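Local coordinates for protein Cas13d (uncultured Ruminococcus sp, PDB 6IV9) that binds a CRISPR RNA as a Cas13d effector and, through two HEPN domains, probably carries out CRISPR RNA maturation and cleavage of target RNA, at residues I747-L752 with S895-N900; R754-Y759 with R776-T781; R619-N624 with K703-Q708; D586-L591 with I697-F702. The protein carries 2 engineered substitutions. All coordinates share one frame; numbering follows the deposited sequence.

Contact 1 (I747-L752 with S895-N900); sequences IAIHCL and SPFGYN. With nucleotides of chain B.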
# COMPACT_ATOMS: atom_id res chain seq x y z
N ILE A 747 -11.31 -2.91 -5.57
CA ILE A 747 -10.88 -2.35 -6.88
C ILE A 747 -11.94 -2.74 -7.92
O ILE A 747 -12.31 -1.92 -8.72
CB ILE A 747 -9.50 -2.90 -7.26
CG1 ILE A 747 -8.40 -2.38 -6.33
CG2 ILE A 747 -9.19 -2.64 -8.72
CD1 ILE A 747 -7.08 -3.06 -6.52
N ALA A 748 -12.42 -3.97 -7.85
CA ALA A 748 -13.42 -4.43 -8.84
C ALA A 748 -14.68 -3.55 -8.76
O ALA A 748 -15.19 -3.17 -9.81
CB ALA A 748 -13.72 -5.88 -8.60
N ILE A 749 -15.17 -3.25 -7.56
CA ILE A 749 -16.38 -2.41 -7.39
C ILE A 749 -16.11 -0.99 -7.90
O ILE A 749 -16.92 -0.45 -8.62
CB ILE A 749 -16.81 -2.36 -5.92
CG1 ILE A 749 -17.36 -3.70 -5.45
CG2 ILE A 749 -17.80 -1.23 -5.68
CD1 ILE A 749 -18.57 -4.16 -6.18
N HIS A 750 -14.96 -0.44 -7.54
CA HIS A 750 -14.62 0.93 -7.98
C HIS A 750 -14.61 0.99 -9.51
O HIS A 750 -15.17 1.90 -10.06
CB HIS A 750 -13.24 1.29 -7.44
CG HIS A 750 -12.59 2.41 -8.17
ND1 HIS A 750 -12.89 3.70 -7.92
CD2 HIS A 750 -11.69 2.42 -9.16
CE1 HIS A 750 -12.20 4.46 -8.70
NE2 HIS A 750 -11.46 3.72 -9.47
N CYS A 751 -13.98 0.02 -10.15
CA CYS A 751 -13.89 -0.04 -11.63
C CYS A 751 -15.26 -0.23 -12.29
O CYS A 751 -15.48 0.37 -13.32
CB CYS A 751 -12.93 -1.12 -12.05
SG CYS A 751 -11.24 -0.67 -11.61
N LEU A 752 -16.10 -1.08 -11.71
CA LEU A 752 -17.45 -1.32 -12.27
C LEU A 752 -18.25 -0.01 -12.22
O LEU A 752 -18.83 0.33 -13.21
CB LEU A 752 -18.14 -2.39 -11.43
CG LEU A 752 -19.63 -2.59 -11.72
CD1 LEU A 752 -19.86 -2.98 -13.17
CD2 LEU A 752 -20.23 -3.63 -10.80
N SER A 895 -19.95 -11.97 -11.49
CA SER A 895 -20.51 -11.79 -12.85
C SER A 895 -20.59 -10.30 -13.23
O SER A 895 -20.38 -10.00 -14.37
CB SER A 895 -21.81 -12.52 -13.06
OG SER A 895 -22.81 -12.06 -12.21
N PRO A 896 -20.82 -9.36 -12.31
CA PRO A 896 -20.81 -7.94 -12.65
C PRO A 896 -19.46 -7.46 -13.22
O PRO A 896 -19.44 -6.50 -13.90
CB PRO A 896 -21.09 -7.26 -11.31
CG PRO A 896 -21.87 -8.28 -10.54
CD PRO A 896 -21.26 -9.59 -10.96
N PHE A 897 -18.38 -8.15 -12.86
CA PHE A 897 -16.99 -7.81 -13.26
C PHE A 897 -16.62 -8.54 -14.55
O PHE A 897 -15.56 -8.33 -15.04
CB PHE A 897 -16.02 -8.22 -12.16
CG PHE A 897 -16.43 -7.78 -10.79
CD1 PHE A 897 -17.00 -6.54 -10.59
CD2 PHE A 897 -16.27 -8.61 -9.69
CE1 PHE A 897 -17.38 -6.13 -9.33
CE2 PHE A 897 -16.65 -8.20 -8.43
CZ PHE A 897 -17.21 -6.96 -8.26
N GLY A 898 -17.57 -9.28 -15.10
CA GLY A 898 -17.35 -10.13 -16.29
C GLY A 898 -16.89 -9.37 -17.51
O GLY A 898 -16.19 -9.93 -18.30
N TYR A 899 -17.26 -8.10 -17.63
CA TYR A 899 -16.88 -7.27 -18.80
C TYR A 899 -15.36 -7.11 -18.90
O TYR A 899 -14.90 -6.79 -19.97
CB TYR A 899 -17.65 -5.96 -18.78
CG TYR A 899 -17.15 -5.04 -17.72
CD1 TYR A 899 -17.57 -5.16 -16.41
CD2 TYR A 899 -16.20 -4.08 -18.01
CE1 TYR A 899 -17.09 -4.33 -15.43
CE2 TYR A 899 -15.71 -3.24 -17.04
CZ TYR A 899 -16.15 -3.37 -15.74
OH TYR A 899 -15.66 -2.56 -14.79
N ASN A 900 -14.64 -7.16 -17.79
CA ASN A 900 -13.16 -7.12 -17.82
C ASN A 900 -12.74 -8.57 -17.58
O ASN A 900 -12.71 -9.00 -16.44
CB ASN A 900 -12.58 -6.17 -16.77
CG ASN A 900 -11.10 -5.97 -16.93
OD1 ASN A 900 -10.35 -6.91 -16.92
ND2 ASN A 900 -10.68 -4.74 -17.09
P A B 26 -6.73 -3.27 -16.39
OP1 A B 26 -8.12 -2.89 -16.08
OP2 A B 26 -5.56 -2.43 -16.09
O5' A B 26 -6.42 -4.62 -15.60
C5' A B 26 -7.40 -5.62 -15.38
C4' A B 26 -6.81 -6.75 -14.58
O4' A B 26 -5.75 -7.34 -15.36
C3' A B 26 -6.09 -6.43 -13.27
O3' A B 26 -6.99 -6.38 -12.13
C2' A B 26 -5.10 -7.59 -13.12
O2' A B 26 -5.51 -8.59 -12.15
C1' A B 26 -5.03 -8.20 -14.53
N9 A B 26 -3.66 -8.29 -15.04
C8 A B 26 -2.86 -7.26 -15.46
N7 A B 26 -1.63 -7.63 -15.73
C5 A B 26 -1.64 -9.00 -15.52
C6 A B 26 -0.64 -9.97 -15.60
N6 A B 26 0.60 -9.73 -16.04
N1 A B 26 -0.96 -11.23 -15.23
C2 A B 26 -2.21 -11.48 -14.84
N3 A B 26 -3.22 -10.64 -14.66
C4 A B 26 -2.89 -9.42 -15.09
O HOH W 1 -15.05 -4.22 -12.46
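Leu752 reaches from helix 713-760 into the turn 895-900, where Pro896, Phe897 and Tyr899 receive it. Leu752 CB lies 4.2 Å from Tyr899 OH. CG stands anti to the backbone N (chi1 170°), which lets both methyls meet the turn. There the branches part. Leu752 CD1 comes 3.6 Å from the carbonyl O of Pro896 and also meets Tyr899 CE1. Leu752 CD2 packs against Pro896 CB at 3.8 Å and touches Phe897 CE1 more loosely. The partner segment is a short 3-10 turn running into a type I beta turn from Phe897 to Asn900, which ends at the N-cap of helix 901-908. It closes onto the long helix in the C-terminal, mostly helical part of the chain, and all the residues that touch are buried. One turn back on the helix, Ala748 CB sits over the centre of the Phe897 ring, 3.6 Å from its centroid, a CH-pi contact. Ile749 CD1 meets the same ring at its edge, 3.7 Å from Phe897 CZ. A water donates to Ala748 O and Tyr899 OH, bridging helix and turn. The Tyr899 hydroxyl also hydrogen-bonds Asp755. Asn900 ND2 gives a weak 3.3 Å hydrogen bond to OP1 of A26 of chain B.

Contact 2 (R754-Y759 with R776-T781); sequences RDFGLY and RILSQT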
# COMPACT_ATOMS: atom_id res chain seq x y z
N ARG A 754 -17.08 3.06 -12.10
CA ARG A 754 -16.40 4.00 -13.04
C ARG A 754 -16.72 3.62 -14.49
O ARG A 754 -17.07 4.48 -15.25
CB ARG A 754 -14.90 3.87 -12.79
CG ARG A 754 -14.01 4.56 -13.81
CD ARG A 754 -12.60 4.04 -13.78
NE ARG A 754 -12.47 2.80 -14.50
CZ ARG A 754 -11.42 2.01 -14.46
NH1 ARG A 754 -10.38 2.35 -13.73
NH2 ARG A 754 -11.39 0.90 -15.16
N ASP A 755 -16.57 2.34 -14.82
CA ASP A 755 -16.79 1.82 -16.19
C ASP A 755 -18.26 1.98 -16.59
O ASP A 755 -18.52 2.36 -17.70
CB ASP A 755 -16.22 0.41 -16.34
CG ASP A 755 -14.72 0.33 -16.15
OD1 ASP A 755 -14.06 1.33 -16.32
OD2 ASP A 755 -14.23 -0.74 -15.86
N PHE A 756 -19.17 1.74 -15.66
CA PHE A 756 -20.61 1.89 -15.97
C PHE A 756 -20.88 3.34 -16.35
O PHE A 756 -21.55 3.59 -17.32
CB PHE A 756 -21.49 1.47 -14.79
CG PHE A 756 -22.95 1.74 -15.00
CD1 PHE A 756 -23.75 0.85 -15.69
CD2 PHE A 756 -23.53 2.90 -14.53
CE1 PHE A 756 -25.09 1.10 -15.88
CE2 PHE A 756 -24.87 3.16 -14.73
CZ PHE A 756 -25.65 2.26 -15.41
N GLY A 757 -20.31 4.27 -15.60
CA GLY A 757 -20.49 5.69 -15.91
C GLY A 757 -19.94 6.03 -17.28
O GLY A 757 -20.52 6.86 -17.94
N LEU A 758 -18.78 5.49 -17.65
CA LEU A 758 -18.21 5.78 -18.99
C LEU A 758 -19.03 5.12 -20.10
O LEU A 758 -19.36 5.76 -21.04
CB LEU A 758 -16.76 5.32 -19.02
CG LEU A 758 -15.81 6.13 -18.14
CD1 LEU A 758 -14.61 5.30 -17.74
CD2 LEU A 758 -15.40 7.41 -18.84
N TYR A 759 -19.38 3.86 -19.92
CA TYR A 759 -20.16 3.13 -20.95
C TYR A 759 -21.53 3.78 -21.15
O TYR A 759 -22.04 3.77 -22.24
CB TYR A 759 -20.31 1.66 -20.58
CG TYR A 759 -19.17 0.78 -20.99
CD1 TYR A 759 -18.87 0.56 -22.32
CD2 TYR A 759 -18.42 0.13 -20.04
CE1 TYR A 759 -17.84 -0.27 -22.70
CE2 TYR A 759 -17.39 -0.71 -20.41
CZ TYR A 759 -17.10 -0.91 -21.74
OH TYR A 759 -16.09 -1.74 -22.08
N ARG A 776 -25.31 -6.42 -12.28
CA ARG A 776 -24.95 -7.26 -13.45
C ARG A 776 -25.24 -6.57 -14.78
O ARG A 776 -24.86 -7.11 -15.79
CB ARG A 776 -25.71 -8.58 -13.42
CG ARG A 776 -25.60 -9.37 -12.13
CD ARG A 776 -26.58 -10.51 -12.10
NE ARG A 776 -27.95 -10.05 -12.15
CZ ARG A 776 -28.94 -10.69 -12.74
NH1 ARG A 776 -28.77 -11.92 -13.15
NH2 ARG A 776 -30.09 -10.09 -12.92
N ILE A 777 -25.85 -5.39 -14.76
CA ILE A 777 -26.33 -4.74 -16.01
C ILE A 777 -25.22 -4.46 -17.03
O ILE A 777 -25.49 -4.60 -18.20
CB ILE A 777 -27.17 -3.49 -15.68
CG1 ILE A 777 -27.90 -2.94 -16.91
CG2 ILE A 777 -26.33 -2.43 -15.01
CD1 ILE A 777 -28.86 -3.89 -17.53
N LEU A 778 -24.04 -4.03 -16.59
CA LEU A 778 -22.97 -3.75 -17.57
C LEU A 778 -22.54 -5.02 -18.30
O LEU A 778 -22.53 -5.03 -19.50
CB LEU A 778 -21.79 -3.17 -16.80
CG LEU A 778 -21.02 -2.03 -17.45
CD1 LEU A 778 -19.55 -2.12 -17.17
CD2 LEU A 778 -21.31 -1.87 -18.92
N SER A 779 -22.22 -6.07 -17.56
CA SER A 779 -21.78 -7.32 -18.21
C SER A 779 -22.91 -7.88 -19.08
O SER A 779 -22.64 -8.33 -20.16
CB SER A 779 -21.37 -8.32 -17.18
OG SER A 779 -20.21 -7.90 -16.53
N GLN A 780 -24.13 -7.86 -18.57
CA GLN A 780 -25.29 -8.41 -19.30
C GLN A 780 -25.50 -7.63 -20.60
O GLN A 780 -25.57 -8.24 -21.65
CB GLN A 780 -26.50 -8.21 -18.40
CG GLN A 780 -27.73 -9.01 -18.74
CD GLN A 780 -28.79 -8.64 -17.73
OE1 GLN A 780 -28.86 -9.19 -16.64
NE2 GLN A 780 -29.59 -7.65 -18.06
N THR A 781 -25.52 -6.31 -20.51
CA THR A 781 -25.74 -5.47 -21.71
C THR A 781 -24.61 -5.67 -22.72
O THR A 781 -24.90 -5.83 -23.87
CB THR A 781 -25.86 -4.01 -21.31
OG1 THR A 781 -26.94 -3.91 -20.40
CG2 THR A 781 -26.12 -3.12 -22.50
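Leu778 carries most of this contact, packing against Phe756 and Tyr759 of the neighbouring helix. Tyr759 CD2 lies 3.7 Å from Leu778 CD2, and Leu778 CD1 is almost as near to the same ring atom. Both methyls meet the CD2 corner of the ring, and the two side chains cross at about a right angle. Leu778 CG meets the Phe756 ring at its edge, 4.3 Å from Phe756 CD1. Ile777 CG2 approaches Phe756 CE1 at 3.8 Å. A chi1 of 174° sets the Phe756 ring beside its carbonyl carbon, where CD1 and CE1 can meet these two residues.

No hydrogen bond joins the two segments; the polar bonds lie within each. Arg754 grips Asp755 side-on, with NE 2.8 Å and NH2 2.9 Å from the single oxygen OD1, which lies in the guanidinium plane. Asp755 OD2 is taken up by Tyr899. In the second helix, Ile777 O takes both the backbone N and the hydroxyl of Thr781, from opposite faces of its plane.

The two helical segments run at 50° to each other, and their axes come within 10.8 Å at closest approach. Helix 713-760 ends just beyond this point, and a mostly non-helical connection of sixteen residues leads to helix 777-788, so consecutive helices pack together. Leu771 adds to the cover of Phe756, Tyr759 OH bonds to Leu149 and Asn794, and helix 801-813 packs on Ser779 and Gln780.

Contact 3 (R619-N624 with K703-Q708); sequences RNFITN and KNVKQQ. With nucleotides of chain B.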
# COMPACT_ATOMS: atom_id res chain seq x y z
N ARG A 619 2.28 -2.90 33.86
CA ARG A 619 1.70 -1.92 32.92
C ARG A 619 2.73 -1.64 31.82
O ARG A 619 2.37 -1.65 30.67
CB ARG A 619 1.40 -0.62 33.67
CG ARG A 619 0.85 0.50 32.82
CD ARG A 619 1.01 1.85 33.50
NE ARG A 619 2.38 2.29 33.55
CZ ARG A 619 2.78 3.42 34.10
NH1 ARG A 619 1.90 4.25 34.63
NH2 ARG A 619 4.06 3.73 34.12
N ASN A 620 3.97 -1.43 32.21
CA ASN A 620 5.05 -1.13 31.26
C ASN A 620 5.27 -2.32 30.32
O ASN A 620 5.47 -2.10 29.15
CB ASN A 620 6.31 -0.70 31.99
CG ASN A 620 6.12 0.60 32.74
OD1 ASN A 620 5.19 1.34 32.47
ND2 ASN A 620 7.00 0.89 33.67
N PHE A 621 5.23 -3.53 30.85
CA PHE A 621 5.44 -4.72 30.01
C PHE A 621 4.34 -4.81 28.95
O PHE A 621 4.65 -5.04 27.82
CB PHE A 621 5.47 -5.99 30.87
CG PHE A 621 5.64 -7.26 30.09
CD1 PHE A 621 6.90 -7.68 29.71
CD2 PHE A 621 4.56 -8.03 29.73
CE1 PHE A 621 7.07 -8.85 28.98
CE2 PHE A 621 4.73 -9.19 29.01
CZ PHE A 621 5.98 -9.60 28.64
N ILE A 622 3.09 -4.62 29.34
CA ILE A 622 1.94 -4.67 28.40
C ILE A 622 2.06 -3.54 27.38
O ILE A 622 1.78 -3.75 26.23
CB ILE A 622 0.61 -4.62 29.17
CG1 ILE A 622 0.43 -5.84 30.07
CG2 ILE A 622 -0.57 -4.48 28.23
CD1 ILE A 622 0.13 -7.09 29.31
N THR A 623 2.43 -2.35 27.84
CA THR A 623 2.57 -1.22 26.91
C THR A 623 3.66 -1.50 25.88
O THR A 623 3.40 -1.34 24.71
CB THR A 623 2.96 0.04 27.69
OG1 THR A 623 1.91 0.37 28.59
CG2 THR A 623 3.26 1.21 26.78
N ASN A 624 4.84 -1.91 26.32
CA ASN A 624 5.98 -2.16 25.40
C ASN A 624 5.71 -3.32 24.44
O ASN A 624 6.10 -3.21 23.31
CB ASN A 624 7.25 -2.53 26.15
CG ASN A 624 7.79 -1.40 26.98
OD1 ASN A 624 7.21 -0.33 27.01
ND2 ASN A 624 8.91 -1.63 27.63
N LYS A 703 1.09 -12.32 34.28
CA LYS A 703 0.84 -11.46 35.47
C LYS A 703 2.08 -11.36 36.37
O LYS A 703 2.23 -10.33 36.99
CB LYS A 703 -0.43 -11.90 36.20
CG LYS A 703 -0.23 -13.10 37.10
CD LYS A 703 -1.48 -13.61 37.74
CE LYS A 703 -1.35 -15.06 38.12
NZ LYS A 703 -2.58 -15.54 38.77
N ASN A 704 2.94 -12.37 36.41
CA ASN A 704 4.12 -12.32 37.31
C ASN A 704 5.42 -12.04 36.56
O ASN A 704 6.47 -12.22 37.14
CB ASN A 704 4.20 -13.56 38.20
CG ASN A 704 2.96 -13.71 39.04
OD1 ASN A 704 2.51 -12.76 39.66
ND2 ASN A 704 2.37 -14.89 39.01
N VAL A 705 5.34 -11.58 35.31
CA VAL A 705 6.58 -11.30 34.53
C VAL A 705 7.32 -10.18 35.25
O VAL A 705 6.67 -9.29 35.75
CB VAL A 705 6.25 -10.89 33.09
CG1 VAL A 705 5.35 -9.69 33.09
CG2 VAL A 705 7.49 -10.60 32.29
N LYS A 706 8.64 -10.23 35.27
CA LYS A 706 9.40 -9.15 35.95
C LYS A 706 9.93 -8.19 34.89
O LYS A 706 10.90 -8.53 34.24
CB LYS A 706 10.54 -9.75 36.77
CG LYS A 706 10.22 -9.95 38.24
CD LYS A 706 9.31 -11.10 38.50
CE LYS A 706 8.78 -11.13 39.91
NZ LYS A 706 7.30 -11.22 39.93
N GLN A 707 9.31 -7.02 34.79
CA GLN A 707 9.72 -6.00 33.80
C GLN A 707 11.14 -5.53 34.10
O GLN A 707 11.90 -5.36 33.17
CB GLN A 707 8.67 -4.90 33.73
CG GLN A 707 9.11 -3.70 32.94
CD GLN A 707 9.15 -3.91 31.45
OE1 GLN A 707 9.32 -2.97 30.70
NE2 GLN A 707 8.98 -5.13 31.01
N GLN A 708 11.46 -5.28 35.36
CA GLN A 708 12.87 -4.95 35.70
C GLN A 708 13.55 -6.27 36.06
O GLN A 708 13.93 -6.43 37.19
CB GLN A 708 12.91 -3.95 36.85
CG GLN A 708 12.23 -2.65 36.51
CD GLN A 708 12.64 -1.52 37.41
OE1 GLN A 708 13.82 -1.21 37.53
NE2 GLN A 708 11.67 -0.92 38.05
P A B 49 10.27 -0.25 33.29
OP1 A B 49 9.37 -0.87 34.24
OP2 A B 49 10.00 -0.15 31.80
O5' A B 49 10.60 1.27 33.68
C5' A B 49 11.06 1.60 35.02
C4' A B 49 11.33 3.07 35.12
O4' A B 49 12.40 3.42 34.22
C3' A B 49 10.17 4.00 34.74
O3' A B 49 9.33 4.18 35.87
C2' A B 49 10.90 5.26 34.28
O2' A B 49 11.36 6.03 35.37
C1' A B 49 12.15 4.67 33.64
N9 A B 49 12.03 4.50 32.21
C8 A B 49 11.66 3.40 31.47
N7 A B 49 11.66 3.61 30.18
C5 A B 49 12.00 4.95 30.06
C6 A B 49 12.15 5.79 28.94
N6 A B 49 11.97 5.38 27.69
N1 A B 49 12.50 7.08 29.17
C2 A B 49 12.69 7.48 30.43
N3 A B 49 12.57 6.78 31.56
C4 A B 49 12.23 5.51 31.30
P A B 48 12.76 -2.78 28.77
OP1 A B 48 11.80 -3.88 29.01
OP2 A B 48 12.47 -1.71 27.79
O5' A B 48 13.03 -1.99 30.13
C5' A B 48 13.20 -2.70 31.36
C4' A B 48 13.72 -1.75 32.41
O4' A B 48 14.94 -1.12 31.94
C3' A B 48 12.79 -0.56 32.70
O3' A B 48 11.71 -0.93 33.52
C2' A B 48 13.77 0.43 33.32
O2' A B 48 13.99 -0.04 34.63
C1' A B 48 14.98 0.23 32.41
N9 A B 48 14.96 1.12 31.27
C8 A B 48 14.64 0.85 29.96
N7 A B 48 14.73 1.89 29.17
C5 A B 48 15.14 2.92 30.01
C6 A B 48 15.43 4.27 29.78
N6 A B 48 15.33 4.84 28.58
N1 A B 48 15.81 5.02 30.83
C2 A B 48 15.91 4.44 32.04
N3 A B 48 15.66 3.18 32.38
C4 A B 48 15.28 2.46 31.31
P A B 50 7.76 4.33 35.72
OP1 A B 50 7.15 4.19 37.04
OP2 A B 50 7.27 3.41 34.65
O5' A B 50 7.64 5.76 35.05
C5' A B 50 7.86 6.94 35.82
C4' A B 50 7.68 8.15 34.94
O4' A B 50 8.75 8.17 33.96
C3' A B 50 6.43 8.20 34.07
O3' A B 50 5.16 8.46 34.71
C2' A B 50 6.84 9.25 33.04
O2' A B 50 6.53 10.55 33.49
C1' A B 50 8.34 8.94 32.85
N9 A B 50 8.60 8.17 31.63
C8 A B 50 8.50 6.81 31.44
N7 A B 50 8.72 6.43 30.21
C5 A B 50 8.96 7.62 29.53
C6 A B 50 9.26 7.91 28.19
N6 A B 50 9.38 6.97 27.25
N1 A B 50 9.45 9.20 27.85
C2 A B 50 9.33 10.14 28.79
N3 A B 50 9.05 10.00 30.09
C4 A B 50 8.88 8.70 30.40
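Phe621 and Asn620 of helix 617-627 meet the loop 703-708 at a site that holds the backbone of the bound CRISPR RNA, where three successive phosphates, those of A48, A49 and A50 of chain B, gather. Val705 covers one face of the Phe621 ring. Val705 CG1 lies 4.0 Å from the Phe621 centroid, a CH-pi contact, and Val705 CG2 is 3.8 Å from Phe621 CE1. Phe621 has its ring trans to the backbone N (chi1 179°), which lets Val705 cover it. The amide end of Gln707 comes to the ring edge, its plane turned 79° from that of the ring, and lies beside the phosphates of A48 and A49.

One nitrogen grips two phosphates: Asn620 ND2 donates to OP2 of A50 at 2.7 Å and to OP1 of A49 at 3.0 Å, the latter nearly straight at 175°. Asn620 OD1 is held by two donors of Arg619, NE at 3.2 Å and NH2 at 3.1 Å. The NH2 bond lies in the carbonyl plane, on a lone pair, while NE comes from above that plane. With an alanine here, OP2 of A50 and OP1 of A49 would probably lose this donor, and the Arg619 guanidinium its acceptor.

The ring and Val705 join helix to loop, while the Asn620 amide faces the RNA. Arg619 holds that amide with ND2 facing the phosphates, and its own positive charge, near OP2 of A50, is likely to favour them.

Contact 4 (D586-L591 with I697-F702); sequences DALTIL and ISFDDF
The backbone of Leu591 runs up against Ser698, with 5.0 Å between their CA atoms and a CA-H...O contact of 3.3 Å from Ser698 CA to Leu591 O. Here the C-terminal end of helix 581-591 meets the loop between helices 683-696 and 713-760, and Phe699 also bonds to the backbone of Gly592. The carbonyl oxygens of Leu591 and Ile697 face each other without bonding; Arg645 reaches both, its bond to Leu591 O being weak. Within the loop, the Asp701 carboxylate takes weak bonds from Ser698, OD2 from its N and OD1 from its OG.

Leu588 lies over one face of the Phe699 ring. Leu588 CG sits near the ring normal, 3.7 Å from the Phe699 centroid, in a CH-pi contact, and Leu588 CD1 adds a contact to Phe699 CE1. The chi1 of Phe699, 169°, places one ring face against Leu588. Helix 617-627 touches the same ring through Leu618 and Ile622. A serine in place of Phe699 would probably open a gap beside Leu588 and leave its methyls without their ring.

Leu591 meets two phenylalanines of the loop. Leu591 CB is 4.2 Å from Phe699 CB, and Leu591 CG lies 4.1 Å from Phe702 CE2.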
# COMPACT_ATOMS: atom_id res chain seq x y z
N ASP A 586 -7.96 -3.36 25.60
CA ASP A 586 -7.74 -4.02 24.29
C ASP A 586 -6.61 -5.04 24.44
O ASP A 586 -6.77 -6.14 23.99
CB ASP A 586 -7.42 -3.01 23.20
CG ASP A 586 -8.60 -2.19 22.71
OD1 ASP A 586 -9.73 -2.61 22.93
OD2 ASP A 586 -8.37 -1.15 22.12
N ALA A 587 -5.51 -4.65 25.08
CA ALA A 587 -4.35 -5.55 25.23
C ALA A 587 -4.69 -6.78 26.09
O ALA A 587 -4.41 -7.87 25.67
CB ALA A 587 -3.18 -4.80 25.78
N LEU A 588 -5.29 -6.59 27.25
CA LEU A 588 -5.64 -7.75 28.11
C LEU A 588 -6.63 -8.66 27.39
O LEU A 588 -6.47 -9.83 27.46
CB LEU A 588 -6.21 -7.24 29.43
CG LEU A 588 -5.19 -6.99 30.52
CD1 LEU A 588 -4.10 -6.06 30.05
CD2 LEU A 588 -5.85 -6.46 31.77
N THR A 589 -7.62 -8.10 26.71
CA THR A 589 -8.65 -8.88 25.99
C THR A 589 -8.03 -9.70 24.85
O THR A 589 -8.41 -10.83 24.69
CB THR A 589 -9.74 -7.95 25.45
OG1 THR A 589 -10.26 -7.18 26.53
CG2 THR A 589 -10.86 -8.69 24.76
N ILE A 590 -7.11 -9.13 24.09
CA ILE A 590 -6.49 -9.90 22.98
C ILE A 590 -5.70 -11.09 23.54
O ILE A 590 -5.63 -12.08 22.87
CB ILE A 590 -5.71 -9.02 21.98
CG1 ILE A 590 -5.81 -9.57 20.56
CG2 ILE A 590 -4.28 -8.78 22.39
CD1 ILE A 590 -5.33 -8.62 19.51
N LEU A 591 -5.04 -10.90 24.67
CA LEU A 591 -4.26 -11.98 25.32
C LEU A 591 -5.21 -13.07 25.83
O LEU A 591 -4.92 -14.23 25.68
CB LEU A 591 -3.46 -11.37 26.46
CG LEU A 591 -2.00 -11.06 26.18
CD1 LEU A 591 -1.61 -11.13 24.72
CD2 LEU A 591 -1.55 -9.79 26.84
N ILE A 697 -2.96 -19.36 25.24
CA ILE A 697 -2.40 -18.11 25.82
C ILE A 697 -3.47 -17.36 26.64
O ILE A 697 -4.62 -17.46 26.30
CB ILE A 697 -1.87 -17.21 24.69
CG1 ILE A 697 -1.02 -16.07 25.24
CG2 ILE A 697 -3.01 -16.66 23.87
CD1 ILE A 697 -0.33 -15.30 24.17
N SER A 698 -3.05 -16.65 27.67
CA SER A 698 -4.00 -15.83 28.45
C SER A 698 -3.22 -14.69 29.11
O SER A 698 -2.03 -14.82 29.26
CB SER A 698 -4.71 -16.64 29.48
OG SER A 698 -3.81 -17.07 30.47
N PHE A 699 -3.92 -13.66 29.55
CA PHE A 699 -3.25 -12.53 30.23
C PHE A 699 -2.61 -13.03 31.53
O PHE A 699 -1.55 -12.61 31.88
CB PHE A 699 -4.24 -11.42 30.57
CG PHE A 699 -3.66 -10.39 31.50
CD1 PHE A 699 -2.61 -9.60 31.11
CD2 PHE A 699 -4.14 -10.23 32.78
CE1 PHE A 699 -2.07 -8.65 31.95
CE2 PHE A 699 -3.60 -9.29 33.63
CZ PHE A 699 -2.56 -8.51 33.21
N ASP A 700 -3.25 -14.03 32.13
CA ASP A 700 -2.87 -14.64 33.43
C ASP A 700 -1.45 -15.19 33.34
O ASP A 700 -0.74 -15.09 34.31
CB ASP A 700 -3.84 -15.77 33.79
CG ASP A 700 -3.67 -16.30 35.20
OD1 ASP A 700 -4.12 -15.62 36.11
OD2 ASP A 700 -3.11 -17.38 35.36
N ASP A 701 -1.03 -15.66 32.17
CA ASP A 701 0.32 -16.24 31.97
C ASP A 701 1.42 -15.21 32.25
O ASP A 701 2.53 -15.62 32.54
CB ASP A 701 0.54 -16.66 30.53
CG ASP A 701 -0.29 -17.85 30.12
OD1 ASP A 701 -0.85 -18.49 31.00
OD2 ASP A 701 -0.36 -18.12 28.93
N PHE A 702 1.12 -13.93 32.06
CA PHE A 702 2.14 -12.86 32.15
C PHE A 702 2.02 -12.01 33.39
O PHE A 702 2.84 -11.15 33.56
CB PHE A 702 2.02 -11.97 30.92
CG PHE A 702 1.93 -12.77 29.65
CD1 PHE A 702 3.05 -13.37 29.12
CD2 PHE A 702 0.71 -12.99 29.04
CE1 PHE A 702 2.96 -14.14 27.98
CE2 PHE A 702 0.63 -13.76 27.90
CZ PHE A 702 1.75 -14.33 27.37

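The four contacts form two pairs at distant places, with contacts 1 and 3 about 49 Å apart between centres, on opposite sides of the chain's centre. Contacts 1 and 2 share helix 713-760 and touch directly, Ser779 bonding to Ser895. Contacts 3 and 4 both use the loop between helices 683-696 and 713-760. Their segments alternate along the chain, and they meet through Ile622, which packs on Ala587, Leu591 and Phe699. Contacts 1, 2 and 4 are buried and mainly apolar, although contact 1 has a bridging water and a weak bond to RNA. Contact 3 is only partly buried, and its Asn620 amide hydrogen-bonds phosphates.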